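Local coordinates for protein acetolactate synthase, small subunit (Thermotoga maritima, PDB 2FGC) that is the small, ACT-domain subunit of acetolactate synthase, from a family whose members probably act as regulatory partners of a large subunit, at residues T101-D104 and N109-E112; A161-L166 and E172-T177. One frame throughout, in Å; residues are numbered along the deposited sequence.

Contact 1 of 2, residues T101-D104 and N109-E112; sequences TPID and NRVE
Asp104 and Asn109 bring their CA atoms to 6.0 Å of each other where the chain leaves strand 97-102 and, after a short loop, starts strand 110-121; four residues separate Asp104 from Asn109. The amide of Asn109 sits against the carboxylate of Asp104, the two planes 84° apart. ND2 gives a hydrogen bond of 3.1 Å to Asp104 OD1, which it meets from above the carboxylate plane, and a weak one of 2.9 Å to Asp104 OD2. Both oxygens are served by a single nitrogen, while Asn109 CB backs against Asp104 CG at 3.2 Å. OD1 also accepts the backbone N of Leu106, an Asx turn, which, with the Asn109 bonds, helps to hold the rotation of the carboxylate.

Arg110 reaches back to the backbone of Asp104. Its CG stands between the backbone N and the carbonyl carbon (chi1 52°), and from there the chain runs extended to NE. NH1 binds Asp104 O at 2.8 Å with a nearly straight N-H...O angle of 163°; the donor lies on a lone pair in the carbonyl plane, and the oxygen lies in the guanidinium plane. The aliphatic part of the arginine crosses Ile103 at about a right angle, with Ile103 CG2 3.6 Å from Arg110 CD. Asn183 OD1 takes the backbone N of Asp104, so strand 171-183 holds the same corner. This is a short interdomain connection, pinned by side chains where the last strand of the ACT domain hands over to the first strand of a second domain with the same beta-alpha-beta-beta-alpha-beta, ferredoxin-like topology.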
ATOM      1  N   THR A 101      11.951  -6.053 -12.192  1.00 59.96           N
ATOM      2  CA  THR A 101      13.028  -5.108 -11.850  1.00 62.29           C
ATOM      3  C   THR A 101      13.473  -5.360 -10.394  1.00 57.87           C
ATOM      4  O   THR A 101      12.740  -5.039  -9.458  1.00 53.30           O
ATOM      5  CB  THR A 101      12.510  -3.613 -11.884  1.00 61.62           C
ATOM      6  OG1 THR A 101      11.909  -3.317 -13.155  1.00 72.25           O
ATOM      7  CG2 THR A 101      13.637  -2.576 -11.563  1.00 65.76           C
ATOM      8  N   PRO A 102      14.653  -5.949 -10.193  1.00 57.79           N
ATOM      9  CA  PRO A 102      15.178  -5.961  -8.813  1.00 57.18           C
ATOM     10  C   PRO A 102      15.521  -4.542  -8.307  1.00 55.05           C
ATOM     11  O   PRO A 102      15.995  -3.676  -9.054  1.00 53.66           O
ATOM     12  CB  PRO A 102      16.431  -6.824  -8.897  1.00 55.57           C
ATOM     13  CG  PRO A 102      16.361  -7.502 -10.229  1.00 63.51           C
ATOM     14  CD  PRO A 102      15.532  -6.637 -11.145  1.00 58.60           C
ATOM     15  N   ILE A 103      15.214  -4.305  -7.052  1.00 54.74           N
ATOM     16  CA  ILE A 103      15.587  -3.069  -6.396  1.00 55.88           C
ATOM     17  C   ILE A 103      16.940  -3.246  -5.735  1.00 57.43           C
ATOM     18  O   ILE A 103      17.248  -4.298  -5.189  1.00 57.89           O
ATOM     19  CB  ILE A 103      14.542  -2.657  -5.375  1.00 56.07           C
ATOM     20  CG1 ILE A 103      13.377  -1.990  -6.102  1.00 57.50           C
ATOM     21  CG2 ILE A 103      15.119  -1.696  -4.417  1.00 50.13           C
ATOM     22  CD1 ILE A 103      12.210  -2.830  -6.132  1.00 67.23           C
ATOM     23  N   ASP A 104      17.757  -2.205  -5.820  1.00 58.98           N
ATOM     24  CA  ASP A 104      19.094  -2.234  -5.315  1.00 56.89           C
ATOM     25  C   ASP A 104      19.079  -2.742  -3.880  1.00 57.18           C
ATOM     26  O   ASP A 104      18.239  -2.316  -3.091  1.00 55.36           O
ATOM     27  CB  ASP A 104      19.733  -0.855  -5.402  1.00 55.89           C
ATOM     28  CG  ASP A 104      21.268  -0.924  -5.388  1.00 61.15           C
ATOM     29  OD1 ASP A 104      21.840  -1.341  -4.352  1.00 62.02           O
ATOM     30  OD2 ASP A 104      21.911  -0.555  -6.408  1.00 65.15           O
ATOM     31  N   ASN A 109      21.029   3.136  -2.065  1.00 58.80           N
ATOM     32  CA  ASN A 109      20.778   3.215  -3.514  1.00 56.45           C
ATOM     33  C   ASN A 109      19.281   3.219  -3.882  1.00 56.08           C
ATOM     34  O   ASN A 109      18.899   3.369  -5.043  1.00 55.76           O
ATOM     35  CB  ASN A 109      21.459   2.054  -4.224  1.00 55.41           C
ATOM     36  CG  ASN A 109      22.980   2.241  -4.410  1.00 56.71           C
ATOM     37  OD1 ASN A 109      23.543   3.313  -4.220  1.00 52.57           O
ATOM     38  ND2 ASN A 109      23.634   1.177  -4.815  1.00 61.59           N
ATOM     39  N   ARG A 110      18.435   3.076  -2.876  1.00 54.01           N
ATOM     40  CA  ARG A 110      16.997   2.987  -3.103  1.00 54.90           C
ATOM     41  C   ARG A 110      16.257   3.894  -2.124  1.00 55.45           C
ATOM     42  O   ARG A 110      16.844   4.370  -1.166  1.00 52.91           O
ATOM     43  CB  ARG A 110      16.543   1.537  -2.883  1.00 54.32           C
ATOM     44  CG  ARG A 110      17.015   0.988  -1.545  1.00 52.76           C
ATOM     45  CD  ARG A 110      16.437  -0.356  -1.317  1.00 57.53           C
ATOM     46  NE  ARG A 110      16.547  -0.753   0.070  1.00 50.67           N
ATOM     47  CZ  ARG A 110      17.247  -1.788   0.498  1.00 60.72           C
ATOM     48  NH1 ARG A 110      17.906  -2.553  -0.351  1.00 63.81           N
ATOM     49  NH2 ARG A 110      17.273  -2.061   1.783  1.00 62.17           N
ATOM     50  N   VAL A 111      14.969   4.116  -2.371  1.00 55.19           N
ATOM     51  CA  VAL A 111      14.066   4.661  -1.356  1.00 55.37           C
ATOM     52  C   VAL A 111      13.001   3.600  -1.000  1.00 56.33           C
ATOM     53  O   VAL A 111      12.616   2.812  -1.879  1.00 52.76           O
ATOM     54  CB  VAL A 111      13.391   5.925  -1.855  1.00 57.98           C
ATOM     55  CG1 VAL A 111      14.365   7.108  -1.794  1.00 60.18           C
ATOM     56  CG2 VAL A 111      12.877   5.744  -3.255  1.00 54.77           C
ATOM     57  N   GLU A 112      12.563   3.554   0.268  1.00 55.67           N
ATOM     58  CA  GLU A 112      11.521   2.603   0.724  1.00 58.07           C
ATOM     59  C   GLU A 112      10.546   3.385   1.582  1.00 56.26           C
ATOM     60  O   GLU A 112      10.954   4.136   2.440  1.00 49.95           O
ATOM     61  CB  GLU A 112      12.105   1.431   1.541  1.00 57.60           C
TER

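Contact 2 of 2, residues A161-L166 and E172-T177; sequences AFINLL and EEIART
Ile163, on the inner side of helix 156-165, meets two side chains of strand 171-183 with two different methyls. Its CG2 points at Ile174 CD1, tip to tip at 4.0 Å, and its CD1 rests over one face of the Arg176 guanidinium. Both isoleucines hold CG1 beside the backbone N, but they offer different branches: the helix residue gives its short CG2 arm, the strand residue the end of its long one. With chi2 near 173°, the arm of Ile174 is extended, and it spans part of the gap between backbones whose closest CA atoms, those of Ile163 and Ile174, are 8.9 Å apart.

Arg176 comes from the direction opposite to Ile163, with its chain bent at chi2 (-138°) and chi3 (-129°), which lays the flat head beneath the methyl. Ile163 CD1 lies 3.9 Å from Arg176 NE and 4.0 Å from Arg176 NH2, the methyl resting on the guanidinium face and leaving the N-H groups directed around the rim. There, NH1 forms a salt bridge with Glu160, one helical turn before Ile163, so the same helix supplies both the apolar cover and the counter-ion. Across the dimer interface, Glu66 of the second subunit takes the backbone N of Ile174.

The chemistry is mixed: dispersion between methyls on one side, and on the other a buried cation whose NE has no partner in the model. Glu160 probably supplies most of the compensation, Glu114 and, from the second subunit, Glu64 adding long, weak pairs, and the apolar surroundings would probably strengthen the main one.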
ATOM      1  N   ALA A 161       8.501   2.500  14.768  1.00 51.46           N
ATOM      2  CA  ALA A 161       8.898   3.279  15.943  1.00 47.78           C
ATOM      3  C   ALA A 161       7.711   4.143  16.401  1.00 46.77           C
ATOM      4  O   ALA A 161       7.418   4.255  17.593  1.00 49.00           O
ATOM      5  CB  ALA A 161      10.116   4.120  15.635  1.00 44.78           C
ATOM      6  N   PHE A 162       7.006   4.730  15.454  1.00 46.84           N
ATOM      7  CA  PHE A 162       5.857   5.568  15.792  1.00 46.90           C
ATOM      8  C   PHE A 162       4.724   4.758  16.484  1.00 50.48           C
ATOM      9  O   PHE A 162       4.268   5.101  17.586  1.00 51.26           O
ATOM     10  CB  PHE A 162       5.314   6.294  14.542  1.00 42.77           C
ATOM     11  CG  PHE A 162       4.089   7.093  14.843  1.00 44.73           C
ATOM     12  CD1 PHE A 162       4.200   8.348  15.440  1.00 49.20           C
ATOM     13  CD2 PHE A 162       2.840   6.566  14.643  1.00 45.65           C
ATOM     14  CE1 PHE A 162       3.066   9.122  15.769  1.00 46.71           C
ATOM     15  CE2 PHE A 162       1.671   7.328  14.994  1.00 54.45           C
ATOM     16  CZ  PHE A 162       1.812   8.628  15.558  1.00 47.28           C
ATOM     17  N   ILE A 163       4.284   3.683  15.826  1.00 52.62           N
ATOM     18  CA  ILE A 163       3.321   2.735  16.362  1.00 49.25           C
ATOM     19  C   ILE A 163       3.664   2.205  17.730  1.00 49.95           C
ATOM     20  O   ILE A 163       2.793   2.097  18.589  1.00 55.77           O
ATOM     21  CB  ILE A 163       3.118   1.586  15.371  1.00 51.80           C
ATOM     22  CG1 ILE A 163       2.235   2.080  14.224  1.00 43.33           C
ATOM     23  CG2 ILE A 163       2.518   0.319  16.067  1.00 53.59           C
ATOM     24  CD1 ILE A 163       2.325   1.170  12.889  1.00 44.14           C
ATOM     25  N   ASN A 164       4.921   1.877  17.953  1.00 48.34           N
ATOM     26  CA  ASN A 164       5.329   1.403  19.265  1.00 48.93           C
ATOM     27  C   ASN A 164       5.324   2.439  20.361  1.00 50.35           C
ATOM     28  O   ASN A 164       5.220   2.096  21.554  1.00 51.61           O
ATOM     29  CB  ASN A 164       6.673   0.704  19.176  1.00 49.35           C
ATOM     30  CG  ASN A 164       6.577  -0.599  18.368  1.00 62.96           C
ATOM     31  OD1 ASN A 164       5.556  -1.321  18.402  1.00 62.45           O
ATOM     32  ND2 ASN A 164       7.634  -0.894  17.624  1.00 66.63           N
ATOM     33  N   LEU A 165       5.405   3.709  19.984  1.00 47.64           N
ATOM     34  CA  LEU A 165       5.408   4.767  20.980  1.00 47.58           C
ATOM     35  C   LEU A 165       4.008   5.133  21.482  1.00 50.78           C
ATOM     36  O   LEU A 165       3.847   5.881  22.487  1.00 51.73           O
ATOM     37  CB  LEU A 165       6.110   5.993  20.423  1.00 45.91           C
ATOM     38  CG  LEU A 165       7.626   5.876  20.425  1.00 47.00           C
ATOM     39  CD1 LEU A 165       8.205   7.050  19.667  1.00 45.69           C
ATOM     40  CD2 LEU A 165       8.180   5.858  21.832  1.00 43.57           C
ATOM     41  N   LEU A 166       2.984   4.625  20.807  1.00 49.52           N
ATOM     42  CA  LEU A 166       1.622   4.924  21.269  1.00 51.04           C
ATOM     43  C   LEU A 166       1.206   4.019  22.443  1.00 54.30           C
ATOM     44  O   LEU A 166       1.680   2.868  22.527  1.00 50.82           O
ATOM     45  CB  LEU A 166       0.642   4.820  20.119  1.00 50.31           C
ATOM     46  CG  LEU A 166       0.898   5.806  18.991  1.00 46.53           C
ATOM     47  CD1 LEU A 166       0.010   5.410  17.805  1.00 52.27           C
ATOM     48  CD2 LEU A 166       0.585   7.248  19.508  1.00 46.95           C
ATOM     49  N   GLU A 172      -6.771   1.433  18.408  1.00 51.53           N
ATOM     50  CA  GLU A 172      -7.998   0.689  18.145  1.00 49.09           C
ATOM     51  C   GLU A 172      -7.835  -0.084  16.848  1.00 48.97           C
ATOM     52  O   GLU A 172      -8.360  -1.206  16.697  1.00 53.42           O
ATOM     53  CB  GLU A 172      -9.206   1.632  18.043  1.00 49.73           C
ATOM     54  CG  GLU A 172      -9.493   2.396  19.312  1.00 55.43           C
ATOM     55  CD  GLU A 172     -10.575   1.779  20.160  1.00 70.53           C
ATOM     56  OE1 GLU A 172     -11.308   0.879  19.657  1.00 84.68           O
ATOM     57  OE2 GLU A 172     -10.690   2.196  21.346  1.00 71.91           O
ATOM     58  N   GLU A 173      -7.119   0.521  15.913  1.00 43.53           N
ATOM     59  CA  GLU A 173      -7.074  -0.014  14.601  1.00 48.97           C
ATOM     60  C   GLU A 173      -5.858   0.498  13.842  1.00 50.26           C
ATOM     61  O   GLU A 173      -5.446   1.635  14.027  1.00 49.40           O
ATOM     62  CB  GLU A 173      -8.368   0.340  13.885  1.00 47.72           C
ATOM     63  CG  GLU A 173      -8.655  -0.498  12.739  1.00 57.19           C
ATOM     64  CD  GLU A 173      -9.988  -0.115  12.110  1.00 81.16           C
ATOM     65  OE1 GLU A 173     -10.838   0.503  12.815  1.00 85.42           O
ATOM     66  OE2 GLU A 173     -10.171  -0.415  10.905  1.00 83.03           O
ATOM     67  N   ILE A 174      -5.273  -0.366  13.005  1.00 49.68           N
ATOM     68  CA  ILE A 174      -4.099  -0.023  12.211  1.00 48.29           C
ATOM     69  C   ILE A 174      -4.290  -0.651  10.864  1.00 49.07           C
ATOM     70  O   ILE A 174      -4.588  -1.882  10.784  1.00 51.17           O
ATOM     71  CB  ILE A 174      -2.790  -0.538  12.789  1.00 49.03           C
ATOM     72  CG1 ILE A 174      -2.488   0.150  14.115  1.00 49.49           C
ATOM     73  CG2 ILE A 174      -1.632  -0.280  11.796  1.00 48.68           C
ATOM     74  CD1 ILE A 174      -1.251  -0.439  14.858  1.00 49.60           C
ATOM     75  N   ALA A 175      -4.149   0.174   9.814  1.00 45.08           N
ATOM     76  CA  ALA A 175      -4.226  -0.301   8.405  1.00 45.59           C
ATOM     77  C   ALA A 175      -3.023   0.247   7.688  1.00 47.32           C
ATOM     78  O   ALA A 175      -2.813   1.449   7.641  1.00 50.38           O
ATOM     79  CB  ALA A 175      -5.543   0.143   7.711  1.00 41.81           C
ATOM     80  N   ARG A 176      -2.290  -0.655   7.056  1.00 50.19           N
ATOM     81  CA  ARG A 176      -0.926  -0.435   6.629  1.00 49.53           C
ATOM     82  C   ARG A 176      -0.789  -0.903   5.194  1.00 50.51           C
ATOM     83  O   ARG A 176      -1.408  -1.878   4.794  1.00 51.81           O
ATOM     84  CB  ARG A 176      -0.006  -1.293   7.474  1.00 50.78           C
ATOM     85  CG  ARG A 176       0.570  -0.639   8.668  1.00 58.55           C
ATOM     86  CD  ARG A 176       2.007  -1.034   8.759  1.00 63.11           C
ATOM     87  NE  ARG A 176       2.373  -1.538  10.066  1.00 71.87           N
ATOM     88  CZ  ARG A 176       3.618  -1.818  10.415  1.00 70.65           C
ATOM     89  NH1 ARG A 176       4.599  -1.644   9.550  1.00 66.34           N
ATOM     90  NH2 ARG A 176       3.884  -2.273  11.623  1.00 74.32           N
ATOM     91  N   THR A 177       0.039  -0.218   4.425  1.00 50.09           N
ATOM     92  CA  THR A 177       0.378  -0.665   3.076  1.00 53.17           C
ATOM     93  C   THR A 177       1.636  -1.515   3.278  1.00 57.75           C
ATOM     94  O   THR A 177       2.265  -1.476   4.346  1.00 62.55           O
ATOM     95  CB  THR A 177       0.666   0.568   2.214  1.00 51.73           C
ATOM     96  OG1 THR A 177       1.939   1.142   2.600  1.00 50.73           O
ATOM     97  CG2 THR A 177      -0.441   1.629   2.407  1.00 47.38           C
TER

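In the fold
From the N terminus, the chain first builds a four-stranded antiparallel sheet with two helices, ending in strand 97-102. Contact 1 closes the short turn that follows it and joins that domain to strand 110-121, the opening strand of the second domain. The chain then passes through helix 126-135 and the hairpin 139-154 before contact 2 closes the connection from helix 156-165 to strand 171-183. The two closures are in series, neither nested nor crossed, with centres about 25 Å apart on opposite sides of the chain's centre. Neighbouring strands 110-121 and 171-183 link them: contact 1 lies at one end of this pair, while contact 2 packs a helix onto it.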